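Local coordinates for periplasmic solute binding protein (Pectobacterium atrosepticum, PDB 4RY1), which probably binds a sugar in the periplasm and delivers it to an ABC-type importer, as other bacterial solute-binding proteins of family 1 do, at residues A3-S8 and E58-R63; L89-F94 and Q109-S114; Y157-A162 and H216-Q221; R176-Q181 and I272-A277; K192-Y197 and G401-L406. All coordinates share one frame; numbering follows the deposited sequence.

How the contacts relate
The five contacts sample a periplasmic binding protein from one end to the other. Contacts 1 and 2 come first along the chain, each closing before the next opens; their centres lie about 17 Å apart, both reach the same mixed sheet, and Arg63 of contact 1 packs on Ile113 of contact 2. Contact 3 lies on the opposite side of the chain's centre, about 40 Å from contact 1 between centres. Contacts 3, 4 and 5 interleave in sequence, and contacts 4 and 5 touch where Met179 of helix 169-183 meets Tyr197. Contacts 1 and 2 thus fall in one part of the chain and contacts 3 to 5 in another, consistent with the two-lobed solute-binding fold.

Contact 1: A3-S8 and E58-R63; sequences AEIRIS and EPDVMR
Arg6 and Asp60 meet by a backbone-to-side-chain bond, although their charged ends might suggest a salt bridge. Asp60 OD1 accepts a hydrogen bond from Arg6 N at 2.9 Å, met on the anti side of the carboxylate and 27° out of its plane. The chi1 of Asp60, -58°, puts CG opposite the carbonyl carbon and brings the carboxylate to the backbone amide of Arg6, just before the regular pairing begins. A water donates to the same OD1 at 2.7 Å and also to Glu4 O, while OD2 is bonded to Ser296, so both carboxylate oxygens are engaged. The Arg6 chain bends at chi3 (55°) and brings its guanidinium over Pro59, whose CA lies 3.7 Å above the plane of the group, over its centre; the charge itself is paired with Glu38 through NE. Pro59 also reaches Ser8, its CG lying 3.4 Å from Ser8 OG, a hydroxyl that is bonded to Tyr45.

Beyond Asp60 the pairing is regular: Val61 N bonds to Arg6 O, Ser8 N to Val61 O, and Arg63 N to Ser8 O at 2.9 Å. Ile7 and Val61 run alongside each other, with Ile7 CD1 3.8 Å from Val61 CG1, on the face covered by helix 299-310. Ser8 and Met62 occupy the other face, where helix 45-55 packs. Parallel strands sandwiched between helices in this way are characteristic of the alpha/beta lobe of periplasmic binding proteins.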
# COMPACT_ATOMS: atom_id res chain seq x y z
N ALA A 3 31.33 -6.20 15.14
CA ALA A 3 30.91 -6.28 13.72
C ALA A 3 29.83 -5.25 13.44
O ALA A 3 28.97 -5.04 14.25
CB ALA A 3 30.39 -7.66 13.39
N GLU A 4 29.85 -4.65 12.25
CA GLU A 4 28.97 -3.51 11.94
C GLU A 4 28.02 -3.81 10.78
O GLU A 4 28.44 -4.24 9.69
CB GLU A 4 29.80 -2.25 11.65
CG GLU A 4 28.98 -0.99 11.40
CD GLU A 4 29.86 0.22 11.10
OE1 GLU A 4 29.62 0.91 10.08
OE2 GLU A 4 30.80 0.46 11.87
N ILE A 5 26.73 -3.57 11.03
CA ILE A 5 25.69 -3.66 10.02
C ILE A 5 24.89 -2.37 9.92
O ILE A 5 24.63 -1.68 10.92
CB ILE A 5 24.76 -4.88 10.19
CG1 ILE A 5 24.01 -4.82 11.50
CG2 ILE A 5 25.58 -6.17 10.13
CD1 ILE A 5 22.94 -5.88 11.61
N ARG A 6 24.50 -2.05 8.71
CA ARG A 6 23.73 -0.84 8.40
C ARG A 6 22.31 -1.24 8.04
O ARG A 6 22.09 -2.29 7.42
CB ARG A 6 24.34 -0.14 7.19
CG ARG A 6 25.73 0.42 7.43
CD ARG A 6 26.43 0.69 6.12
NE ARG A 6 25.62 1.57 5.30
CZ ARG A 6 25.62 1.58 3.97
NH1 ARG A 6 26.42 0.76 3.28
NH2 ARG A 6 24.80 2.39 3.32
N ILE A 7 21.35 -0.46 8.49
CA ILE A 7 19.91 -0.70 8.19
C ILE A 7 19.23 0.59 7.77
O ILE A 7 19.37 1.61 8.44
CB ILE A 7 19.15 -1.38 9.38
CG1 ILE A 7 17.68 -1.55 9.05
CG2 ILE A 7 19.34 -0.61 10.66
CD1 ILE A 7 16.94 -2.47 10.03
N SER A 8 18.53 0.55 6.64
CA SER A 8 17.72 1.65 6.18
C SER A 8 16.23 1.39 6.19
O SER A 8 15.76 0.26 5.96
CB SER A 8 18.13 2.11 4.77
OG SER A 8 17.85 1.15 3.74
N GLU A 58 24.82 -0.01 -0.80
CA GLU A 58 23.58 -0.16 -0.06
C GLU A 58 23.81 -0.74 1.35
O GLU A 58 24.79 -1.45 1.60
CB GLU A 58 22.62 -1.03 -0.85
CG GLU A 58 22.99 -2.50 -0.98
CD GLU A 58 23.92 -2.85 -2.14
OE1 GLU A 58 24.69 -1.98 -2.64
OE2 GLU A 58 23.89 -4.02 -2.52
N PRO A 59 22.88 -0.45 2.27
CA PRO A 59 22.98 -1.04 3.59
C PRO A 59 22.79 -2.54 3.62
O PRO A 59 22.24 -3.14 2.70
CB PRO A 59 21.87 -0.36 4.38
CG PRO A 59 21.17 0.57 3.48
CD PRO A 59 21.68 0.36 2.10
N ASP A 60 23.24 -3.14 4.71
CA ASP A 60 23.12 -4.60 4.89
C ASP A 60 21.67 -5.07 4.92
O ASP A 60 21.34 -6.14 4.42
CB ASP A 60 23.83 -5.04 6.17
CG ASP A 60 25.29 -4.67 6.16
OD1 ASP A 60 25.62 -3.53 6.53
OD2 ASP A 60 26.09 -5.50 5.70
N VAL A 61 20.84 -4.29 5.62
CA VAL A 61 19.40 -4.53 5.72
C VAL A 61 18.66 -3.32 5.17
O VAL A 61 18.91 -2.18 5.58
CB VAL A 61 18.94 -4.80 7.16
CG1 VAL A 61 17.41 -5.01 7.25
CG2 VAL A 61 19.62 -6.04 7.69
N MET A 62 17.73 -3.59 4.24
CA MET A 62 16.95 -2.52 3.62
C MET A 62 15.46 -2.79 3.79
O MET A 62 14.99 -3.88 3.46
CB MET A 62 17.22 -2.47 2.12
CG MET A 62 18.66 -2.15 1.73
SD MET A 62 19.18 -2.78 0.06
CE MET A 62 19.57 -4.48 0.61
N ARG A 63 14.71 -1.78 4.18
CA ARG A 63 13.26 -1.82 3.94
C ARG A 63 13.03 -1.57 2.45
O ARG A 63 13.62 -0.66 1.88
CB ARG A 63 12.51 -0.78 4.75
CG ARG A 63 10.99 -0.95 4.76
CD ARG A 63 10.30 0.28 5.31
NE ARG A 63 8.84 0.20 5.25
CZ ARG A 63 8.05 -0.04 6.29
NH1 ARG A 63 8.56 -0.23 7.49
NH2 ARG A 63 6.73 -0.07 6.09
O HOH W 1 28.09 -2.60 6.88

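Contact 2: L89-F94 and Q109-S114; sequences LGLGDF and QGLPIS
Leu111 carries this contact, reaching from strand 107-123 to Leu89, the last residue of helix 86-89, and to Leu91 and Phe94 from the loop that follows. Its CG lies anti to the backbone N, chi1 -177°, which sends both methyls across to the other segment. Leu111 CD1 sits 3.9 Å from the centroid of the Phe94 ring and only 1° off the ring normal, a CH-pi contact centred on the face. The same methyl, Leu111 CD1, meets Leu91 CD2 at 3.9 Å. Leu111 CD2 lies 4.0 Å from Phe94 CZ and 4.1 Å from Leu89 CD2. These partners are set out by the chain reversal at Gly90, which, with positive phi, is the C-prime residue of a Schellman motif that ends the helix; the 3-10 turn after it leads to Phe94. Leu99 of helix 96-100 and Met306 of helix 299-310 also pack on Leu111.

At Pro112 the contact thins. Pro112 O comes 4.2 Å from Phe94 CE2; it is buried and has no partner in the model. The two segments share no hydrogen bond, so the chemistry implies cohesion through dispersion, shape fit and hydrophobic burial, and burying Pro112 O without a partner is probably a cost.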
# COMPACT_ATOMS: atom_id res chain seq x y z
N LEU A 89 16.16 -16.83 10.70
CA LEU A 89 14.93 -16.07 10.46
C LEU A 89 13.65 -16.76 10.97
O LEU A 89 12.63 -16.12 11.15
CB LEU A 89 14.77 -15.74 8.98
CG LEU A 89 15.84 -14.81 8.40
CD1 LEU A 89 15.77 -14.80 6.88
CD2 LEU A 89 15.68 -13.41 8.99
N GLY A 90 13.71 -18.06 11.20
CA GLY A 90 12.50 -18.78 11.58
C GLY A 90 11.43 -18.70 10.51
O GLY A 90 10.28 -18.39 10.79
N LEU A 91 11.82 -18.97 9.26
CA LEU A 91 10.91 -18.80 8.13
C LEU A 91 9.62 -19.64 8.27
O LEU A 91 8.58 -19.24 7.78
CB LEU A 91 11.60 -19.09 6.80
CG LEU A 91 12.69 -18.08 6.41
CD1 LEU A 91 13.26 -18.42 5.05
CD2 LEU A 91 12.17 -16.64 6.39
N GLY A 92 9.72 -20.78 8.96
CA GLY A 92 8.57 -21.66 9.24
C GLY A 92 7.46 -21.02 10.06
O GLY A 92 6.34 -21.50 10.06
N ASP A 93 7.77 -19.92 10.75
CA ASP A 93 6.75 -19.16 11.50
C ASP A 93 5.83 -18.32 10.63
O ASP A 93 4.73 -17.95 11.06
CB ASP A 93 7.38 -18.21 12.51
CG ASP A 93 8.02 -18.91 13.68
OD1 ASP A 93 7.74 -20.10 13.93
OD2 ASP A 93 8.84 -18.24 14.36
N PHE A 94 6.29 -17.98 9.42
CA PHE A 94 5.60 -17.04 8.55
C PHE A 94 4.62 -17.74 7.63
O PHE A 94 4.87 -18.87 7.21
CB PHE A 94 6.59 -16.18 7.76
CG PHE A 94 7.39 -15.26 8.63
CD1 PHE A 94 8.52 -15.71 9.26
CD2 PHE A 94 6.99 -13.95 8.84
CE1 PHE A 94 9.26 -14.90 10.08
CE2 PHE A 94 7.73 -13.12 9.68
CZ PHE A 94 8.87 -13.59 10.28
N GLN A 109 13.63 -13.07 -1.75
CA GLN A 109 14.26 -11.76 -1.91
C GLN A 109 14.11 -10.84 -0.70
O GLN A 109 14.86 -9.88 -0.56
CB GLN A 109 13.68 -11.06 -3.15
CG GLN A 109 13.89 -11.82 -4.45
CD GLN A 109 15.35 -12.10 -4.70
OE1 GLN A 109 15.80 -13.27 -4.76
NE2 GLN A 109 16.11 -11.05 -4.82
N GLY A 110 13.10 -11.10 0.12
CA GLY A 110 12.79 -10.24 1.24
C GLY A 110 11.80 -10.92 2.16
O GLY A 110 11.12 -11.85 1.75
N LEU A 111 11.75 -10.47 3.41
CA LEU A 111 10.87 -11.06 4.40
C LEU A 111 9.72 -10.05 4.66
O LEU A 111 9.96 -8.93 5.13
CB LEU A 111 11.62 -11.32 5.69
CG LEU A 111 10.89 -12.01 6.83
CD1 LEU A 111 10.18 -13.29 6.38
CD2 LEU A 111 11.89 -12.29 7.95
N PRO A 112 8.47 -10.41 4.34
CA PRO A 112 7.40 -9.47 4.63
C PRO A 112 7.31 -9.08 6.09
O PRO A 112 7.33 -9.93 6.97
CB PRO A 112 6.15 -10.23 4.19
CG PRO A 112 6.66 -11.08 3.08
CD PRO A 112 7.99 -11.56 3.58
N ILE A 113 7.24 -7.78 6.32
CA ILE A 113 7.13 -7.25 7.69
C ILE A 113 5.71 -7.40 8.21
O ILE A 113 5.48 -7.74 9.38
CB ILE A 113 7.59 -5.79 7.73
CG1 ILE A 113 9.06 -5.70 7.31
CG2 ILE A 113 7.41 -5.20 9.13
CD1 ILE A 113 9.49 -4.30 6.92
N SER A 114 4.77 -7.13 7.32
CA SER A 114 3.34 -7.30 7.53
C SER A 114 2.70 -7.45 6.17
O SER A 114 3.23 -6.96 5.15
CB SER A 114 2.72 -6.13 8.28
OG SER A 114 2.87 -4.95 7.56

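Contact 3: Y157-A162 and H216-Q221; sequences YPLGVA and HVIPDQ
Val217 O takes a hydrogen bond from Leu159 N at 3.1 Å, a weak one with an angle of only 135° at the hydrogen. The same oxygen also lies near the edge of the Tyr157 ring, and Pro158 CD comes to 3.3 Å from it, so carbon groups join one weak donor around the carbonyl oxygen.

Tyr157 is the centre of the side-chain packing. A chi1 of -62° swings its ring away from the carbonyl carbon and slots it between two groups of the other segment. Over one face the His216 imidazole makes an offset stack, with planes 8° apart and centroids separated by 4.0 Å. Over the opposite face Pro219 CG stands 3.5 Å from the Tyr157 ring centroid, almost on the ring normal, in a CH-pi contact. This sandwich joins two loops: His216 ends helix 199-214 in a Schellman motif, and Asp220, the N-cap of helix 221-225, opens the next. The phenol is tied to that second helix start by a water lying 3.0 Å from Tyr157 OH and accepting from Asp220 N. His216 NE2 has a weak bond to Asp154, which may help to hold the imidazole's rotation.

Farther along, the side chains of Leu159 and Ile218 extend next to one another in a common direction, with Leu159 CD2 3.7 Å from Ile218 CG2. Leu159 O receives a CA-H contact from Ile218. Val161 CG2 then touches Ile218 CD1, while Phe224 of helix 221-225 packs against both Val161 and Pro219.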
# COMPACT_ATOMS: atom_id res chain seq x y z
N TYR A 157 -17.62 15.16 0.26
CA TYR A 157 -17.51 14.01 -0.63
C TYR A 157 -17.42 12.72 0.17
O TYR A 157 -16.74 12.68 1.19
CB TYR A 157 -16.25 14.10 -1.50
CG TYR A 157 -16.16 15.29 -2.43
CD1 TYR A 157 -15.74 16.52 -1.97
CD2 TYR A 157 -16.49 15.17 -3.78
CE1 TYR A 157 -15.63 17.61 -2.82
CE2 TYR A 157 -16.39 16.26 -4.65
CZ TYR A 157 -15.97 17.48 -4.16
OH TYR A 157 -15.85 18.52 -5.03
N PRO A 158 -18.06 11.65 -0.33
CA PRO A 158 -17.91 10.32 0.27
C PRO A 158 -16.47 9.84 0.43
O PRO A 158 -16.15 9.14 1.41
CB PRO A 158 -18.64 9.42 -0.75
CG PRO A 158 -19.73 10.29 -1.26
CD PRO A 158 -19.11 11.66 -1.37
N LEU A 159 -15.64 10.21 -0.53
CA LEU A 159 -14.32 9.61 -0.72
C LEU A 159 -13.33 10.62 -1.28
O LEU A 159 -13.66 11.38 -2.19
CB LEU A 159 -14.48 8.43 -1.69
CG LEU A 159 -13.29 7.57 -2.08
CD1 LEU A 159 -12.71 6.92 -0.85
CD2 LEU A 159 -13.66 6.54 -3.15
N GLY A 160 -12.11 10.63 -0.73
CA GLY A 160 -11.01 11.42 -1.28
C GLY A 160 -10.08 10.57 -2.12
O GLY A 160 -10.33 9.40 -2.42
N VAL A 161 -9.00 11.22 -2.53
CA VAL A 161 -7.97 10.63 -3.35
C VAL A 161 -6.70 10.82 -2.54
O VAL A 161 -6.30 11.95 -2.25
CB VAL A 161 -7.88 11.34 -4.71
CG1 VAL A 161 -6.75 10.77 -5.57
CG2 VAL A 161 -9.20 11.20 -5.47
N ALA A 162 -6.10 9.70 -2.13
CA ALA A 162 -5.13 9.66 -1.05
C ALA A 162 -3.85 10.47 -1.29
O ALA A 162 -3.24 10.97 -0.33
CB ALA A 162 -4.78 8.21 -0.75
N HIS A 216 -20.16 13.04 -7.87
CA HIS A 216 -19.71 13.69 -6.63
C HIS A 216 -19.30 12.67 -5.56
O HIS A 216 -19.43 12.92 -4.36
CB HIS A 216 -20.77 14.67 -6.08
CG HIS A 216 -20.21 15.83 -5.30
ND1 HIS A 216 -20.05 15.81 -3.93
CD2 HIS A 216 -19.81 17.05 -5.72
CE1 HIS A 216 -19.55 16.97 -3.54
NE2 HIS A 216 -19.40 17.74 -4.60
N VAL A 217 -18.77 11.53 -5.99
CA VAL A 217 -18.22 10.58 -5.01
C VAL A 217 -16.83 11.01 -4.56
O VAL A 217 -16.52 11.00 -3.38
CB VAL A 217 -18.18 9.14 -5.54
CG1 VAL A 217 -17.56 8.21 -4.50
CG2 VAL A 217 -19.59 8.67 -5.83
N ILE A 218 -16.00 11.38 -5.53
CA ILE A 218 -14.67 11.92 -5.28
C ILE A 218 -14.53 13.29 -5.93
O ILE A 218 -15.18 13.57 -6.93
CB ILE A 218 -13.55 11.01 -5.83
CG1 ILE A 218 -13.52 11.00 -7.36
CG2 ILE A 218 -13.64 9.60 -5.24
CD1 ILE A 218 -12.43 10.13 -7.94
N PRO A 219 -13.66 14.15 -5.39
CA PRO A 219 -13.34 15.37 -6.12
C PRO A 219 -12.47 15.10 -7.33
O PRO A 219 -11.79 14.08 -7.39
CB PRO A 219 -12.52 16.20 -5.12
CG PRO A 219 -12.73 15.54 -3.80
CD PRO A 219 -12.90 14.08 -4.14
N ASP A 220 -12.48 16.03 -8.27
CA ASP A 220 -11.69 15.90 -9.49
C ASP A 220 -10.25 16.36 -9.30
O ASP A 220 -9.86 16.78 -8.20
CB ASP A 220 -12.40 16.58 -10.67
CG ASP A 220 -12.36 18.09 -10.61
OD1 ASP A 220 -11.72 18.66 -9.72
OD2 ASP A 220 -13.01 18.70 -11.48
N GLN A 221 -9.46 16.28 -10.35
CA GLN A 221 -8.05 16.62 -10.23
C GLN A 221 -7.80 18.13 -10.15
O GLN A 221 -6.75 18.56 -9.66
CB GLN A 221 -7.22 15.99 -11.34
CG GLN A 221 -7.13 14.49 -11.20
CD GLN A 221 -6.12 14.12 -10.15
OE1 GLN A 221 -4.92 14.33 -10.36
NE2 GLN A 221 -6.57 13.60 -9.02
O HOH W 2 -14.18 18.47 -7.48

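Contact 4: R176-Q181 and I272-A277; sequences RSYMAQ and ITIPGA. With GOL (glycerol), chain E.
Gln181 uses both ends of its amide on the facing loop, and this is the heart of the tight part of the contact. Gln181 NE2 donates to Ile272 O at 2.9 Å in a nearly straight bond (174°), which lies in the amide plane and falls on a lone pair of the carbonyl. Gln181 OE1 in turn accepts from Ile274 N at 3.0 Å, the donor standing above the carbonyl plane, 47° out of it. The chain is extended beyond CG, with chi2 178°, which carries the amide from helix 169-183 across to two backbone groups that flank Thr273. Each end has a further partner, Trp138 at OE1 and Ser280 at NE2, so the amide is fixed in rotation as well as position. Ile274 completes the close packing: its CD1 meets Tyr178 CE1 at 3.8 Å, the two side chains set roughly perpendicular, and Tyr178 is held in turn by a stack on Phe208.

The loose side begins just beyond Ile274, where the loop makes a type II turn through Pro275 and Gly276, both exposed to solvent, before Ala277 comes back to lay its CB 3.9 Å from Gln181 CB.

A glycerol, probably from the crystallisation liquor, bridges the two segments: Ser177 OG accepts from its O3, Ile272 N donates to its O1 at 2.8 Å, and Tyr247 OH is also hydrogen-bonded to it. The chemistry implies directional anchoring, in which one uncharged amide satisfies a backbone donor and acceptor together while the apolar packing of Ile274 adds contact area.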
# COMPACT_ATOMS: atom_id res chain seq x y z
N ARG A 176 -9.48 -1.40 -10.53
CA ARG A 176 -9.00 -2.78 -10.72
C ARG A 176 -9.84 -3.78 -9.91
O ARG A 176 -10.16 -4.88 -10.40
CB ARG A 176 -7.54 -2.89 -10.31
CG ARG A 176 -6.99 -4.30 -10.53
CD ARG A 176 -6.39 -4.86 -9.28
NE ARG A 176 -6.01 -6.27 -9.37
CZ ARG A 176 -6.44 -7.20 -8.54
NH1 ARG A 176 -7.21 -6.89 -7.51
NH2 ARG A 176 -6.05 -8.46 -8.70
N SER A 177 -10.18 -3.41 -8.68
CA SER A 177 -10.96 -4.29 -7.80
C SER A 177 -12.37 -4.48 -8.39
O SER A 177 -12.88 -5.61 -8.49
CB SER A 177 -11.01 -3.72 -6.37
OG SER A 177 -11.59 -4.60 -5.44
N TYR A 178 -12.97 -3.38 -8.82
CA TYR A 178 -14.25 -3.41 -9.53
C TYR A 178 -14.22 -4.36 -10.73
O TYR A 178 -15.10 -5.22 -10.91
CB TYR A 178 -14.64 -2.01 -10.00
CG TYR A 178 -15.86 -1.95 -10.90
CD1 TYR A 178 -17.15 -2.00 -10.36
CD2 TYR A 178 -15.74 -1.79 -12.29
CE1 TYR A 178 -18.27 -1.93 -11.17
CE2 TYR A 178 -16.86 -1.71 -13.10
CZ TYR A 178 -18.12 -1.78 -12.54
OH TYR A 178 -19.26 -1.72 -13.33
N MET A 179 -13.21 -4.20 -11.56
CA MET A 179 -13.08 -5.00 -12.79
C MET A 179 -12.79 -6.47 -12.50
O MET A 179 -13.19 -7.36 -13.25
CB MET A 179 -12.01 -4.42 -13.71
CG MET A 179 -12.31 -3.01 -14.20
SD MET A 179 -13.68 -2.82 -15.42
CE MET A 179 -12.88 -3.47 -16.89
N ALA A 180 -12.10 -6.73 -11.39
CA ALA A 180 -11.85 -8.13 -10.98
C ALA A 180 -13.16 -8.79 -10.55
O ALA A 180 -13.42 -9.95 -10.87
CB ALA A 180 -10.83 -8.20 -9.86
N GLN A 181 -13.97 -8.05 -9.82
CA GLN A 181 -15.31 -8.51 -9.42
C GLN A 181 -16.19 -8.78 -10.62
O GLN A 181 -16.91 -9.78 -10.66
CB GLN A 181 -15.99 -7.47 -8.56
CG GLN A 181 -15.33 -7.32 -7.21
CD GLN A 181 -15.99 -6.24 -6.39
OE1 GLN A 181 -16.95 -5.61 -6.81
NE2 GLN A 181 -15.47 -6.01 -5.20
N ILE A 272 -16.91 -3.02 -0.77
CA ILE A 272 -17.90 -2.74 -1.81
C ILE A 272 -17.81 -3.82 -2.89
O ILE A 272 -16.74 -4.09 -3.43
CB ILE A 272 -17.72 -1.34 -2.42
CG1 ILE A 272 -17.80 -0.29 -1.31
CG2 ILE A 272 -18.77 -1.08 -3.50
CD1 ILE A 272 -17.38 1.10 -1.75
N THR A 273 -18.94 -4.41 -3.23
CA THR A 273 -18.96 -5.53 -4.17
C THR A 273 -20.15 -5.46 -5.12
O THR A 273 -21.23 -5.01 -4.76
CB THR A 273 -19.02 -6.87 -3.40
OG1 THR A 273 -17.96 -6.89 -2.43
CG2 THR A 273 -18.82 -8.04 -4.30
N ILE A 274 -19.90 -5.89 -6.36
CA ILE A 274 -20.97 -6.10 -7.36
C ILE A 274 -21.81 -7.27 -6.89
O ILE A 274 -21.27 -8.33 -6.57
CB ILE A 274 -20.40 -6.45 -8.77
CG1 ILE A 274 -19.60 -5.29 -9.37
CG2 ILE A 274 -21.53 -6.80 -9.75
CD1 ILE A 274 -18.80 -5.63 -10.61
N PRO A 275 -23.14 -7.10 -6.84
CA PRO A 275 -23.97 -8.26 -6.53
C PRO A 275 -23.66 -9.39 -7.52
O PRO A 275 -23.56 -9.15 -8.72
CB PRO A 275 -25.40 -7.71 -6.69
CG PRO A 275 -25.26 -6.24 -6.48
CD PRO A 275 -23.96 -5.91 -7.13
N GLY A 276 -23.44 -10.59 -7.01
CA GLY A 276 -23.12 -11.75 -7.87
C GLY A 276 -21.73 -11.72 -8.47
O GLY A 276 -21.46 -12.33 -9.50
N ALA A 277 -20.84 -11.01 -7.80
CA ALA A 277 -19.46 -10.88 -8.27
C ALA A 277 -18.81 -12.22 -8.48
O ALA A 277 -19.05 -13.17 -7.74
CB ALA A 277 -18.63 -10.06 -7.29
C1 GOL E . -13.76 -1.70 -1.77
O1 GOL E . -14.46 -1.63 -0.51
C2 GOL E . -13.64 -3.06 -2.48
O2 GOL E . -14.65 -3.97 -2.10
C3 GOL E . -12.40 -3.87 -2.14
O3 GOL E . -11.33 -3.40 -2.97

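Contact 5: K192-Y197 and G401-L406; sequences KQSIAY and GANRIL
Asn403 and Ile195 approach each other aslant, and the amide of the asparagine is turned so that both its ends serve the strand. Asn403 OD1 accepts a hydrogen bond from Ile195 N at 2.7 Å, nearly straight (175°) and in the carbonyl plane. A chi1 of -80° brings the amide across to the backbone of Ser194 and Ile195, and Asn403 ND2 donates to a water that in turn donates to Ile195 O. Backbone N-H and C=O of one residue are thus bonded by a single amide, one directly and one through water. A second water joins the two segments by donating to Gln193 O at 2.7 Å and to Asn403 O.

The side chains of Ile195 and Leu406 stand nearly square to each other, their CD1 atoms 4.0 Å apart, while Ile195 CG1 rests 3.8 Å from Ala402 CB. Leu406 also sets CB 3.5 Å from Gln193 O. Ile195 packs further on Val202, and Leu406 on Leu373 of helix 371-385. Opposite Asp189, Gln193 and Ser194 form a G1 beta bulge; the C-terminal helix 391-409 packs on this arm of the two-stranded antiparallel hairpin, 188-189 with 194-195.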
# COMPACT_ATOMS: atom_id res chain seq x y z
N LYS A 192 2.26 -11.65 -21.62
CA LYS A 192 2.17 -10.83 -22.84
C LYS A 192 2.88 -9.48 -22.73
O LYS A 192 2.98 -8.74 -23.71
CB LYS A 192 0.71 -10.60 -23.24
CG LYS A 192 -0.08 -11.85 -23.60
CD LYS A 192 -1.32 -11.44 -24.38
CE LYS A 192 -2.47 -12.45 -24.36
NZ LYS A 192 -2.13 -13.85 -23.99
N GLN A 193 3.34 -9.15 -21.52
CA GLN A 193 4.00 -7.87 -21.19
C GLN A 193 3.11 -6.71 -21.58
O GLN A 193 3.55 -5.74 -22.19
CB GLN A 193 5.36 -7.78 -21.87
CG GLN A 193 6.20 -8.96 -21.45
CD GLN A 193 7.58 -9.03 -22.03
OE1 GLN A 193 7.99 -8.22 -22.88
NE2 GLN A 193 8.33 -10.03 -21.58
N SER A 194 1.85 -6.82 -21.17
CA SER A 194 0.79 -5.94 -21.65
C SER A 194 -0.35 -5.78 -20.66
O SER A 194 -0.49 -6.54 -19.69
CB SER A 194 0.21 -6.48 -22.98
OG SER A 194 1.19 -6.52 -24.00
N ILE A 195 -1.15 -4.76 -20.93
CA ILE A 195 -2.43 -4.60 -20.27
C ILE A 195 -3.33 -5.78 -20.69
O ILE A 195 -3.41 -6.14 -21.87
CB ILE A 195 -3.07 -3.23 -20.62
CG1 ILE A 195 -2.26 -2.06 -20.02
CG2 ILE A 195 -4.52 -3.16 -20.16
CD1 ILE A 195 -2.29 -1.97 -18.51
N ALA A 196 -3.97 -6.40 -19.71
CA ALA A 196 -4.86 -7.55 -19.94
C ALA A 196 -6.27 -7.14 -20.38
O ALA A 196 -7.00 -7.90 -21.03
CB ALA A 196 -4.95 -8.41 -18.69
N TYR A 197 -6.68 -5.94 -19.98
CA TYR A 197 -7.97 -5.38 -20.40
C TYR A 197 -7.97 -5.15 -21.91
O TYR A 197 -6.99 -4.71 -22.50
CB TYR A 197 -8.29 -4.05 -19.69
CG TYR A 197 -8.42 -4.09 -18.18
CD1 TYR A 197 -8.63 -5.26 -17.48
CD2 TYR A 197 -8.35 -2.92 -17.45
CE1 TYR A 197 -8.74 -5.27 -16.09
CE2 TYR A 197 -8.46 -2.91 -16.08
CZ TYR A 197 -8.65 -4.08 -15.39
OH TYR A 197 -8.74 -4.04 -14.03
N GLY A 401 0.26 3.66 -24.46
CA GLY A 401 1.41 4.13 -23.68
C GLY A 401 1.77 3.16 -22.55
O GLY A 401 2.96 2.90 -22.27
N ALA A 402 0.74 2.64 -21.90
CA ALA A 402 0.91 1.65 -20.84
C ALA A 402 1.62 0.42 -21.39
O ALA A 402 2.55 -0.11 -20.78
CB ALA A 402 -0.43 1.27 -20.21
N ASN A 403 1.20 -0.01 -22.58
CA ASN A 403 1.81 -1.20 -23.19
C ASN A 403 3.29 -0.97 -23.54
O ASN A 403 4.11 -1.87 -23.35
CB ASN A 403 1.01 -1.69 -24.39
CG ASN A 403 -0.21 -2.51 -23.98
OD1 ASN A 403 -0.28 -3.01 -22.85
ND2 ASN A 403 -1.17 -2.65 -24.89
N ARG A 404 3.63 0.23 -24.02
CA ARG A 404 5.05 0.59 -24.22
C ARG A 404 5.84 0.51 -22.90
O ARG A 404 6.92 -0.03 -22.88
CB ARG A 404 5.23 1.98 -24.86
CG ARG A 404 4.72 2.06 -26.30
CD ARG A 404 4.95 3.42 -26.95
NE ARG A 404 4.01 4.47 -26.54
CZ ARG A 404 2.76 4.62 -27.01
NH1 ARG A 404 2.25 3.77 -27.88
NH2 ARG A 404 2.02 5.63 -26.58
N ILE A 405 5.27 1.05 -21.83
CA ILE A 405 5.94 1.02 -20.52
C ILE A 405 6.18 -0.41 -20.05
O ILE A 405 7.27 -0.76 -19.62
CB ILE A 405 5.12 1.77 -19.45
CG1 ILE A 405 5.15 3.27 -19.72
CG2 ILE A 405 5.65 1.49 -18.04
CD1 ILE A 405 4.02 4.05 -19.09
N LEU A 406 5.15 -1.24 -20.17
CA LEU A 406 5.22 -2.64 -19.72
C LEU A 406 6.20 -3.49 -20.51
O LEU A 406 6.82 -4.39 -19.96
CB LEU A 406 3.82 -3.27 -19.68
CG LEU A 406 2.86 -2.65 -18.65
CD1 LEU A 406 1.50 -3.31 -18.77
CD2 LEU A 406 3.32 -2.76 -17.19
O HOH W 3 3.15 -4.31 -24.47
O HOH W 4 -3.12 -4.83 -24.33